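PDB 4FQD: NikO protein, which transfers an enolpyruvyl group in nikkomycin biosynthesis and belongs to the MurA subfamily of EPSP synthase-like enzymes. Local coordinates for residues A[173-181]-A[192-200]; A[204-215]-A[241-252]. The protein carries 4 engineered substitutions. One frame throughout, in Å; residues are numbered along the deposited sequence. Where two conformers were deposited one is given.

Contact 1 (A[173-181]-A[192-200]); sequences CTIDMLDYT and YSGAVKTAL. With SO4 (sulfate ion), chain C.
T181 lays its methyl CG2 over one face of the Y192 ring, 3.6 Å from the ring centroid and 17° off the normal, a CH-pi contact at the point where the two backbones come closest. Here the CA atoms of Y180 and Y192 are 5.1 Å apart. Y192 CG stands anti to the backbone N (chi1 -167°), which turns the ring alongside T181 and brings its edge to M177, whose CB lies 3.7 Å from Y192 CE1. The tyrosine hydroxyl is held beyond this contact by H214 O and R337. One turn along the helix the roles reverse: A195 CB sits over a face of the Y180 ring, 4.0 Å from its centroid, while the Y180 hydroxyl reaches D146. M177, bent at chi2 and chi3, follows the helix surface, passing V196 CG2 with its CG and ending with CE 3.6 Å from A199 CB.

Past that methyl the packing thins. I175 CD1 and A199 CB are separated by 4.5 Å, and the CA atoms of these two residues by 8.4 Å. On the outer side of 173-181 the exposed D179 pairs with R150, and D176 OD1 closes an Asx turn onto L178 N. Away from 173-181, the helix presents S193 and K197 to a sulfate, probably from the crystallisation liquor; S193 OG and K197 NZ both bind its O1, the former at 2.8 Å, and K197 also forms a salt bridge with D220.

The contact belongs to the beta-alpha-beta unit of strand 174-176, helix 192-204 and strand 209-213. Helix 142-149 packs on A195 and Y180, helix 219-231 on V196, and L212 of strand 209-213 touches both M177 and A199.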
loop_
_atom_site.group_PDB
_atom_site.type_symbol
_atom_site.label_atom_id
_atom_site.label_comp_id
_atom_site.label_asym_id
_atom_site.label_seq_id
_atom_site.Cartn_x
_atom_site.Cartn_y
_atom_site.Cartn_z
ATOM N N CYS A 173 6.959 -17.188 -29.757
ATOM C CA CYS A 173 7.164 -15.761 -29.535
ATOM C C CYS A 173 7.883 -15.497 -28.207
ATOM O O CYS A 173 7.933 -16.364 -27.335
ATOM C CB CYS A 173 5.819 -15.025 -29.573
ATOM S SG CYS A 173 5.937 -13.224 -29.508
ATOM N N THR A 174 8.449 -14.302 -28.067
ATOM C CA THR A 174 9.096 -13.897 -26.827
ATOM C C THR A 174 8.308 -12.748 -26.211
ATOM O O THR A 174 8.301 -11.639 -26.743
ATOM C CB THR A 174 10.541 -13.438 -27.079
ATOM O OG1 THR A 174 11.274 -14.500 -27.702
ATOM C CG2 THR A 174 11.219 -13.047 -25.772
ATOM N N ILE A 175 7.637 -13.015 -25.095
ATOM C CA ILE A 175 6.751 -12.026 -24.491
ATOM C C ILE A 175 7.164 -11.644 -23.075
ATOM O O ILE A 175 7.488 -12.506 -22.258
ATOM C CB ILE A 175 5.300 -12.538 -24.423
ATOM C CG1 ILE A 175 4.901 -13.233 -25.726
ATOM C CG2 ILE A 175 4.346 -11.399 -24.096
ATOM C CD1 ILE A 175 3.504 -13.824 -25.690
ATOM N N ASP A 176 7.144 -10.346 -22.793
ATOM C CA ASP A 176 7.289 -9.860 -21.431
ATOM C C ASP A 176 5.891 -9.695 -20.850
ATOM O O ASP A 176 5.105 -8.884 -21.338
ATOM C CB ASP A 176 8.030 -8.522 -21.416
ATOM C CG ASP A 176 8.555 -8.160 -20.037
ATOM O OD1 ASP A 176 8.008 -8.660 -19.032
ATOM O OD2 ASP A 176 9.520 -7.370 -19.961
ATOM N N MET A 177 5.581 -10.466 -19.812
ATOM C CA MET A 177 4.237 -10.472 -19.236
ATOM C C MET A 177 3.856 -9.158 -18.561
ATOM O O MET A 177 2.691 -8.945 -18.226
ATOM C CB MET A 177 4.072 -11.638 -18.260
ATOM C CG MET A 177 4.072 -12.987 -18.943
ATOM S SD MET A 177 2.742 -13.070 -20.154
ATOM C CE MET A 177 3.579 -13.852 -21.516
ATOM N N LEU A 178 4.833 -8.279 -18.366
ATOM C CA LEU A 178 4.563 -6.963 -17.796
ATOM C C LEU A 178 3.783 -6.094 -18.779
ATOM O O LEU A 178 3.261 -5.039 -18.417
ATOM C CB LEU A 178 5.863 -6.274 -17.382
ATOM C CG LEU A 178 6.663 -6.981 -16.287
ATOM C CD1 LEU A 178 7.842 -6.132 -15.840
ATOM C CD2 LEU A 178 5.766 -7.326 -15.109
ATOM N N ASP A 179 3.708 -6.553 -20.024
ATOM C CA ASP A 179 2.891 -5.912 -21.045
ATOM C C ASP A 179 1.411 -5.995 -20.684
ATOM O O ASP A 179 0.591 -5.233 -21.195
ATOM C CB ASP A 179 3.125 -6.580 -22.399
ATOM C CG ASP A 179 4.440 -6.172 -23.034
ATOM O OD1 ASP A 179 5.295 -5.591 -22.331
ATOM O OD2 ASP A 179 4.617 -6.437 -24.241
ATOM N N TYR A 180 1.078 -6.925 -19.795
ATOM C CA TYR A 180 -0.307 -7.152 -19.408
ATOM C C TYR A 180 -0.550 -6.829 -17.936
ATOM O O TYR A 180 -1.404 -7.436 -17.291
ATOM C CB TYR A 180 -0.707 -8.592 -19.725
ATOM C CG TYR A 180 -0.462 -8.966 -21.168
ATOM C CD1 TYR A 180 -1.398 -8.670 -22.150
ATOM C CD2 TYR A 180 0.712 -9.601 -21.551
ATOM C CE1 TYR A 180 -1.176 -9.004 -23.472
ATOM C CE2 TYR A 180 0.942 -9.938 -22.870
ATOM C CZ TYR A 180 -0.004 -9.636 -23.826
ATOM O OH TYR A 180 0.223 -9.973 -25.140
ATOM N N THR A 181 0.206 -5.867 -17.417
ATOM C CA THR A 181 0.016 -5.385 -16.054
ATOM C C THR A 181 -0.291 -3.891 -16.075
ATOM O O THR A 181 0.182 -3.171 -16.954
ATOM C CB THR A 181 1.268 -5.622 -15.186
ATOM O OG1 THR A 181 2.357 -4.834 -15.685
ATOM C CG2 THR A 181 1.663 -7.089 -15.204
ATOM N N TYR A 192 -3.003 -9.611 -15.933
ATOM C CA TYR A 192 -1.722 -10.267 -15.693
ATOM C C TYR A 192 -1.852 -11.789 -15.683
ATOM O O TYR A 192 -1.275 -12.471 -16.530
ATOM C CB TYR A 192 -1.118 -9.771 -14.376
ATOM C CG TYR A 192 0.334 -10.142 -14.155
ATOM C CD1 TYR A 192 1.104 -10.694 -15.173
ATOM C CD2 TYR A 192 0.932 -9.946 -12.918
ATOM C CE1 TYR A 192 2.428 -11.036 -14.963
ATOM C CE2 TYR A 192 2.250 -10.285 -12.698
ATOM C CZ TYR A 192 2.994 -10.829 -13.721
ATOM O OH TYR A 192 4.310 -11.162 -13.494
ATOM N N SER A 193 -2.615 -12.313 -14.730
ATOM C CA SER A 193 -2.709 -13.756 -14.531
ATOM C C SER A 193 -3.283 -14.490 -15.741
ATOM O O SER A 193 -2.802 -15.560 -16.107
ATOM C CB SER A 193 -3.530 -14.074 -13.278
ATOM O OG SER A 193 -4.882 -13.691 -13.440
ATOM N N GLY A 194 -4.306 -13.910 -16.360
ATOM C CA GLY A 194 -4.947 -14.523 -17.510
ATOM C C GLY A 194 -4.039 -14.603 -18.723
ATOM O O GLY A 194 -4.067 -15.586 -19.465
ATOM N N ALA A 195 -3.230 -13.568 -18.923
ATOM C CA ALA A 195 -2.311 -13.521 -20.054
ATOM C C ALA A 195 -1.220 -14.580 -19.929
ATOM O O ALA A 195 -0.797 -15.167 -20.924
ATOM C CB ALA A 195 -1.694 -12.137 -20.180
ATOM N N VAL A 196 -0.770 -14.817 -18.700
ATOM C CA VAL A 196 0.269 -15.807 -18.442
ATOM C C VAL A 196 -0.248 -17.217 -18.705
ATOM O O VAL A 196 0.433 -18.030 -19.331
ATOM C CB VAL A 196 0.790 -15.713 -16.994
ATOM C CG1 VAL A 196 1.793 -16.823 -16.713
ATOM C CG2 VAL A 196 1.413 -14.349 -16.744
ATOM N N LYS A 197 -1.456 -17.496 -18.225
ATOM C CA LYS A 197 -2.087 -18.793 -18.431
ATOM C C LYS A 197 -2.253 -19.088 -19.916
ATOM O O LYS A 197 -1.937 -20.183 -20.382
ATOM C CB LYS A 197 -3.449 -18.840 -17.738
ATOM C CG LYS A 197 -3.383 -18.647 -16.233
ATOM C CD LYS A 197 -4.773 -18.533 -15.633
ATOM C CE LYS A 197 -4.704 -18.244 -14.143
ATOM N NZ LYS A 197 -6.056 -18.206 -13.522
ATOM N N THR A 198 -2.745 -18.098 -20.654
ATOM C CA THR A 198 -2.966 -18.241 -22.087
ATOM C C THR A 198 -1.655 -18.460 -22.835
ATOM O O THR A 198 -1.546 -19.368 -23.660
ATOM C CB THR A 198 -3.679 -17.008 -22.669
ATOM O OG1 THR A 198 -4.942 -16.832 -22.016
ATOM C CG2 THR A 198 -3.905 -17.178 -24.163
ATOM N N ALA A 199 -0.661 -17.627 -22.537
ATOM C CA ALA A 199 0.640 -17.710 -23.194
ATOM C C ALA A 199 1.314 -19.057 -22.961
ATOM O O ALA A 199 1.935 -19.613 -23.867
ATOM C CB ALA A 199 1.541 -16.581 -22.728
ATOM N N LEU A 200 1.191 -19.575 -21.743
ATOM C CA LEU A 200 1.751 -20.880 -21.413
ATOM C C LEU A 200 1.078 -21.986 -22.216
ATOM O O LEU A 200 1.749 -22.857 -22.770
ATOM C CB LEU A 200 1.614 -21.163 -19.918
ATOM C CG LEU A 200 2.792 -20.736 -19.045
ATOM C CD1 LEU A 200 2.454 -20.926 -17.581
ATOM C CD2 LEU A 200 4.030 -21.535 -19.415
HETATM S S SO4 C . -7.979 -14.916 -13.845
HETATM O O1 SO4 C . -6.794 -15.485 -14.482
HETATM O O2 SO4 C . -9.094 -15.851 -13.970
HETATM O O3 SO4 C . -7.698 -14.677 -12.433
HETATM O O4 SO4 C . -8.323 -13.654 -14.494
#

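Contact 2 (A[204-215]-A[241-252])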
loop_
_atom_site.group_PDB
_atom_site.type_symbol
_atom_site.label_atom_id
_atom_site.label_comp_id
_atom_site.label_asym_id
_atom_site.label_seq_id
_atom_site.Cartn_x
_atom_site.Cartn_y
_atom_site.Cartn_z
ATOM N N ALA A 204 2.715 -24.340 -25.394
ATOM C CA ALA A 204 2.793 -25.797 -25.372
ATOM C C ALA A 204 2.202 -26.429 -26.631
ATOM O O ALA A 204 2.619 -27.511 -27.045
ATOM C CB ALA A 204 2.113 -26.347 -24.128
ATOM N N VAL A 205 1.229 -25.752 -27.233
ATOM C CA VAL A 205 0.573 -26.266 -28.431
ATOM C C VAL A 205 1.167 -25.661 -29.699
ATOM O O VAL A 205 0.578 -25.750 -30.777
ATOM C CB VAL A 205 -0.945 -25.998 -28.406
ATOM C CG1 VAL A 205 -1.599 -26.759 -27.263
ATOM C CG2 VAL A 205 -1.221 -24.507 -28.291
ATOM N N THR A 206 2.339 -25.051 -29.562
ATOM C CA THR A 206 3.016 -24.416 -30.685
ATOM C C THR A 206 4.375 -25.061 -30.938
ATOM O O THR A 206 5.104 -25.375 -30.000
ATOM C CB THR A 206 3.212 -22.907 -30.429
ATOM O OG1 THR A 206 1.933 -22.279 -30.271
ATOM C CG2 THR A 206 3.956 -22.245 -31.580
ATOM N N HIS A 207 4.708 -25.267 -32.209
ATOM C CA HIS A 207 6.027 -25.760 -32.582
ATOM C C HIS A 207 7.053 -24.636 -32.510
ATOM O O HIS A 207 7.000 -23.689 -33.293
ATOM C CB HIS A 207 5.999 -26.341 -33.996
ATOM C CG HIS A 207 5.113 -27.536 -34.138
ATOM N ND1 HIS A 207 4.747 -28.054 -35.365
ATOM C CD2 HIS A 207 4.518 -28.323 -33.213
ATOM C CE1 HIS A 207 3.970 -29.100 -35.187
ATOM N NE2 HIS A 207 3.812 -29.288 -33.884
ATOM N N GLY A 208 7.983 -24.739 -31.569
ATOM C CA GLY A 208 9.020 -23.734 -31.427
ATOM C C GLY A 208 9.258 -23.324 -29.987
ATOM O O GLY A 208 8.534 -23.739 -29.083
ATOM N N THR A 209 10.279 -22.499 -29.777
ATOM C CA THR A 209 10.646 -22.059 -28.437
ATOM C C THR A 209 9.961 -20.749 -28.057
ATOM O O THR A 209 10.190 -19.713 -28.681
ATOM C CB THR A 209 12.170 -21.890 -28.300
ATOM O OG1 THR A 209 12.808 -23.165 -28.449
ATOM C CG2 THR A 209 12.520 -21.311 -26.940
ATOM N N THR A 210 9.122 -20.808 -27.030
ATOM C CA THR A 210 8.445 -19.625 -26.520
ATOM C C THR A 210 9.049 -19.223 -25.178
ATOM O O THR A 210 9.215 -20.057 -24.288
ATOM C CB THR A 210 6.930 -19.868 -26.359
ATOM O OG1 THR A 210 6.342 -20.099 -27.646
ATOM C CG2 THR A 210 6.255 -18.670 -25.711
ATOM N N THR A 211 9.386 -17.946 -25.041
ATOM C CA THR A 211 10.004 -17.448 -23.819
ATOM C C THR A 211 9.142 -16.384 -23.151
ATOM O O THR A 211 8.859 -15.341 -23.740
ATOM C CB THR A 211 11.403 -16.870 -24.095
ATOM O OG1 THR A 211 12.204 -17.853 -24.763
ATOM C CG2 THR A 211 12.081 -16.467 -22.793
ATOM N N LEU A 212 8.730 -16.652 -21.916
ATOM C CA LEU A 212 7.881 -15.728 -21.175
ATOM C C LEU A 212 8.668 -15.011 -20.085
ATOM O O LEU A 212 9.479 -15.619 -19.387
ATOM C CB LEU A 212 6.685 -16.465 -20.570
ATOM C CG LEU A 212 5.887 -17.339 -21.537
ATOM C CD1 LEU A 212 4.647 -17.905 -20.860
ATOM C CD2 LEU A 212 5.518 -16.564 -22.793
ATOM N N GLN A 213 8.419 -13.715 -19.940
ATOM C CA GLN A 213 9.167 -12.899 -18.992
ATOM C C GLN A 213 8.277 -12.335 -17.892
ATOM O O GLN A 213 7.173 -11.868 -18.162
ATOM C CB GLN A 213 9.862 -11.755 -19.725
ATOM C CG GLN A 213 11.205 -11.419 -19.151
ATOM C CD GLN A 213 12.210 -12.531 -19.366
ATOM O OE1 GLN A 213 13.040 -12.804 -18.502
ATOM N NE2 GLN A 213 12.150 -13.167 -20.533
ATOM N N HIS A 214 8.778 -12.369 -16.658
ATOM C CA HIS A 214 8.039 -11.896 -15.485
ATOM C C HIS A 214 6.648 -12.518 -15.370
ATOM O O HIS A 214 5.643 -11.813 -15.461
ATOM C CB HIS A 214 7.922 -10.369 -15.497
ATOM C CG HIS A 214 9.231 -9.659 -15.647
ATOM N ND1 HIS A 214 9.619 -9.053 -16.820
ATOM C CD2 HIS A 214 10.243 -9.461 -14.767
ATOM C CE1 HIS A 214 10.812 -8.509 -16.660
ATOM N NE2 HIS A 214 11.214 -8.743 -15.424
ATOM N N PRO A 215 6.584 -13.841 -15.159
ATOM C CA PRO A 215 5.291 -14.532 -15.151
ATOM C C PRO A 215 4.552 -14.416 -13.820
ATOM O O PRO A 215 5.148 -14.076 -12.797
ATOM C CB PRO A 215 5.689 -15.987 -15.394
ATOM C CG PRO A 215 7.025 -16.102 -14.744
ATOM C CD PRO A 215 7.705 -14.768 -14.929
ATOM N N GLU A 241 12.948 -14.901 -13.482
ATOM C CA GLU A 241 11.866 -14.231 -14.191
ATOM C C GLU A 241 11.767 -14.684 -15.644
ATOM O O GLU A 241 11.150 -14.012 -16.469
ATOM C CB GLU A 241 12.057 -12.711 -14.138
ATOM C CG GLU A 241 12.138 -12.132 -12.731
ATOM C CD GLU A 241 10.813 -12.190 -11.993
ATOM O OE1 GLU A 241 9.782 -12.480 -12.635
ATOM O OE2 GLU A 241 10.801 -11.941 -10.768
ATOM N N THR A 242 12.372 -15.826 -15.955
ATOM C CA THR A 242 12.390 -16.318 -17.329
ATOM C C THR A 242 11.899 -17.757 -17.444
ATOM O O THR A 242 12.519 -18.680 -16.918
ATOM C CB THR A 242 13.798 -16.225 -17.946
ATOM O OG1 THR A 242 14.240 -14.862 -17.930
ATOM C CG2 THR A 242 13.785 -16.735 -19.380
ATOM N N TRP A 243 10.782 -17.936 -18.142
ATOM C CA TRP A 243 10.242 -19.264 -18.403
ATOM C C TRP A 243 10.326 -19.585 -19.889
ATOM O O TRP A 243 9.877 -18.803 -20.728
ATOM C CB TRP A 243 8.793 -19.367 -17.923
ATOM C CG TRP A 243 8.650 -19.357 -16.433
ATOM C CD1 TRP A 243 9.649 -19.208 -15.515
ATOM C CD2 TRP A 243 7.442 -19.507 -15.687
ATOM N NE1 TRP A 243 9.136 -19.254 -14.243
ATOM C CE2 TRP A 243 7.772 -19.437 -14.321
ATOM C CE3 TRP A 243 6.097 -19.693 -16.037
ATOM C CZ2 TRP A 243 6.828 -19.544 -13.307
ATOM C CZ3 TRP A 243 5.155 -19.800 -15.031
ATOM C CH2 TRP A 243 5.524 -19.725 -13.683
ATOM N N VAL A 244 10.906 -20.737 -20.207
ATOM C CA VAL A 244 11.089 -21.145 -21.594
ATOM C C VAL A 244 10.295 -22.408 -21.907
ATOM O O VAL A 244 10.482 -23.445 -21.270
ATOM C CB VAL A 244 12.578 -21.390 -21.913
ATOM C CG1 VAL A 244 12.740 -21.904 -23.333
ATOM C CG2 VAL A 244 13.384 -20.117 -21.704
ATOM N N ILE A 245 9.406 -22.315 -22.891
ATOM C CA ILE A 245 8.613 -23.462 -23.311
ATOM C C ILE A 245 9.075 -23.980 -24.667
ATOM O O ILE A 245 8.808 -23.365 -25.700
ATOM C CB ILE A 245 7.110 -23.123 -23.408
ATOM C CG1 ILE A 245 6.608 -22.490 -22.109
ATOM C CG2 ILE A 245 6.306 -24.369 -23.758
ATOM C CD1 ILE A 245 6.455 -20.987 -22.184
ATOM N N HIS A 246 9.770 -25.110 -24.659
ATOM C CA HIS A 246 10.172 -25.754 -25.901
ATOM C C HIS A 246 8.994 -26.544 -26.453
ATOM O O HIS A 246 8.906 -27.759 -26.279
ATOM C CB HIS A 246 11.379 -26.661 -25.671
ATOM C CG HIS A 246 12.551 -25.958 -25.062
ATOM N ND1 HIS A 246 13.340 -25.078 -25.771
ATOM C CD2 HIS A 246 13.066 -26.001 -23.811
ATOM C CE1 HIS A 246 14.292 -24.611 -24.982
ATOM N NE2 HIS A 246 14.149 -25.154 -23.788
ATOM N N GLY A 247 8.084 -25.837 -27.114
ATOM C CA GLY A 247 6.851 -26.430 -27.596
ATOM C C GLY A 247 7.036 -27.402 -28.744
ATOM O O GLY A 247 7.759 -27.126 -29.700
ATOM N N ARG A 248 6.367 -28.544 -28.644
ATOM C CA ARG A 248 6.420 -29.567 -29.680
ATOM C C ARG A 248 5.019 -29.908 -30.178
ATOM O O ARG A 248 4.780 -30.999 -30.694
ATOM C CB ARG A 248 7.125 -30.818 -29.159
ATOM C CG ARG A 248 8.592 -30.903 -29.535
ATOM C CD ARG A 248 9.406 -31.650 -28.487
ATOM N NE ARG A 248 8.719 -32.834 -27.980
ATOM C CZ ARG A 248 8.271 -32.963 -26.735
ATOM N NH1 ARG A 248 8.438 -31.980 -25.861
ATOM N NH2 ARG A 248 7.657 -34.078 -26.363
ATOM N N GLY A 249 4.098 -28.964 -30.014
ATOM C CA GLY A 249 2.734 -29.137 -30.478
ATOM C C GLY A 249 1.889 -29.993 -29.558
ATOM O O GLY A 249 2.395 -30.551 -28.585
ATOM N N PRO A 250 0.588 -30.099 -29.864
ATOM C CA PRO A 250 -0.363 -30.896 -29.081
ATOM C C PRO A 250 -0.041 -32.387 -29.136
ATOM O O PRO A 250 -0.466 -33.137 -28.258
ATOM C CB PRO A 250 -1.704 -30.630 -29.779
ATOM C CG PRO A 250 -1.498 -29.369 -30.550
ATOM C CD PRO A 250 -0.069 -29.393 -30.975
ATOM N N GLU A 251 0.702 -32.804 -30.157
ATOM C CA GLU A 251 1.049 -34.211 -30.326
ATOM C C GLU A 251 2.073 -34.682 -29.295
ATOM O O GLU A 251 2.298 -35.882 -29.140
ATOM C CB GLU A 251 1.562 -34.483 -31.746
ATOM C CG GLU A 251 2.819 -33.711 -32.132
ATOM C CD GLU A 251 2.516 -32.345 -32.724
ATOM O OE1 GLU A 251 1.358 -31.891 -32.624
ATOM O OE2 GLU A 251 3.439 -31.731 -33.300
ATOM N N SER A 252 2.688 -33.736 -28.595
ATOM C CA SER A 252 3.679 -34.059 -27.575
ATOM C C SER A 252 3.034 -34.237 -26.205
ATOM O O SER A 252 3.682 -34.676 -25.255
ATOM C CB SER A 252 4.751 -32.972 -27.508
ATOM O OG SER A 252 4.186 -31.719 -27.165
HETATM O O HOH W 1 4.770 -28.973 -26.171
#
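P215 drops its CG over the six-membered ring of W243, 3.6 Å from the centroid, at one end of an antiparallel strand pair inside a four-stranded mixed sheet of the inverse-barrel fold. Strands 209-213 and 242-248 run 162° apart, and the backbone ladder is regular at T210-I245 and L212-W243. On the buried side, shapes interlock. I245 reaches between T210 and L212, setting CD1 3.7 Å from L212 CG and turning CG2 toward the backbone of A204; L200 packs against this same face, and F237 stacks with W243. The other face carries T209, T211, Q213, T242, V244 and H246; there T209 CG2 meets V244 CG1 at 3.7 Å, and V244 CG1 also lies over one face of the H246 ring.

Toward the far end, glycines take the place of bumps. G208 and G247 form a hydrogen-bonded pair, and G247 CA lies close enough to T206 O, at 3.2 Å, for a CH...O contact. The edge of the H207 ring slots against G249, CD2 lying 3.3 Å from G249 N, while P250 crosses V205 at about a right angle. Between the end of helix 192-204 and the 250-252 turn, one water donates to A204 O and S252 OG and accepts from R248 N, 3.0 Å away.

In the fold
The two contacts lie with their centres about 12 Å apart on the same side of the chain's centre, and contact 1 is complete before contact 2 opens. Helix 192-204 leads through 205-208 into strand 209-213, so the chain passes from one into the other. Both also reach the same mixed sheet, ordered 174-176, 209-213, 242-248, 235-239: contact 1 sets the helix against the turn that follows the edge strand 174-176, and contact 2 joins the two central strands. Strands 174-176 and 209-213 are parallel neighbours, and M177 N lies 2.7 Å from Q213 O, a probable hydrogen bond. The two contacts thus involve three of the sheet's four strands and the helix behind it, within the inverse-barrel architecture of this enolpyruvyl transferase.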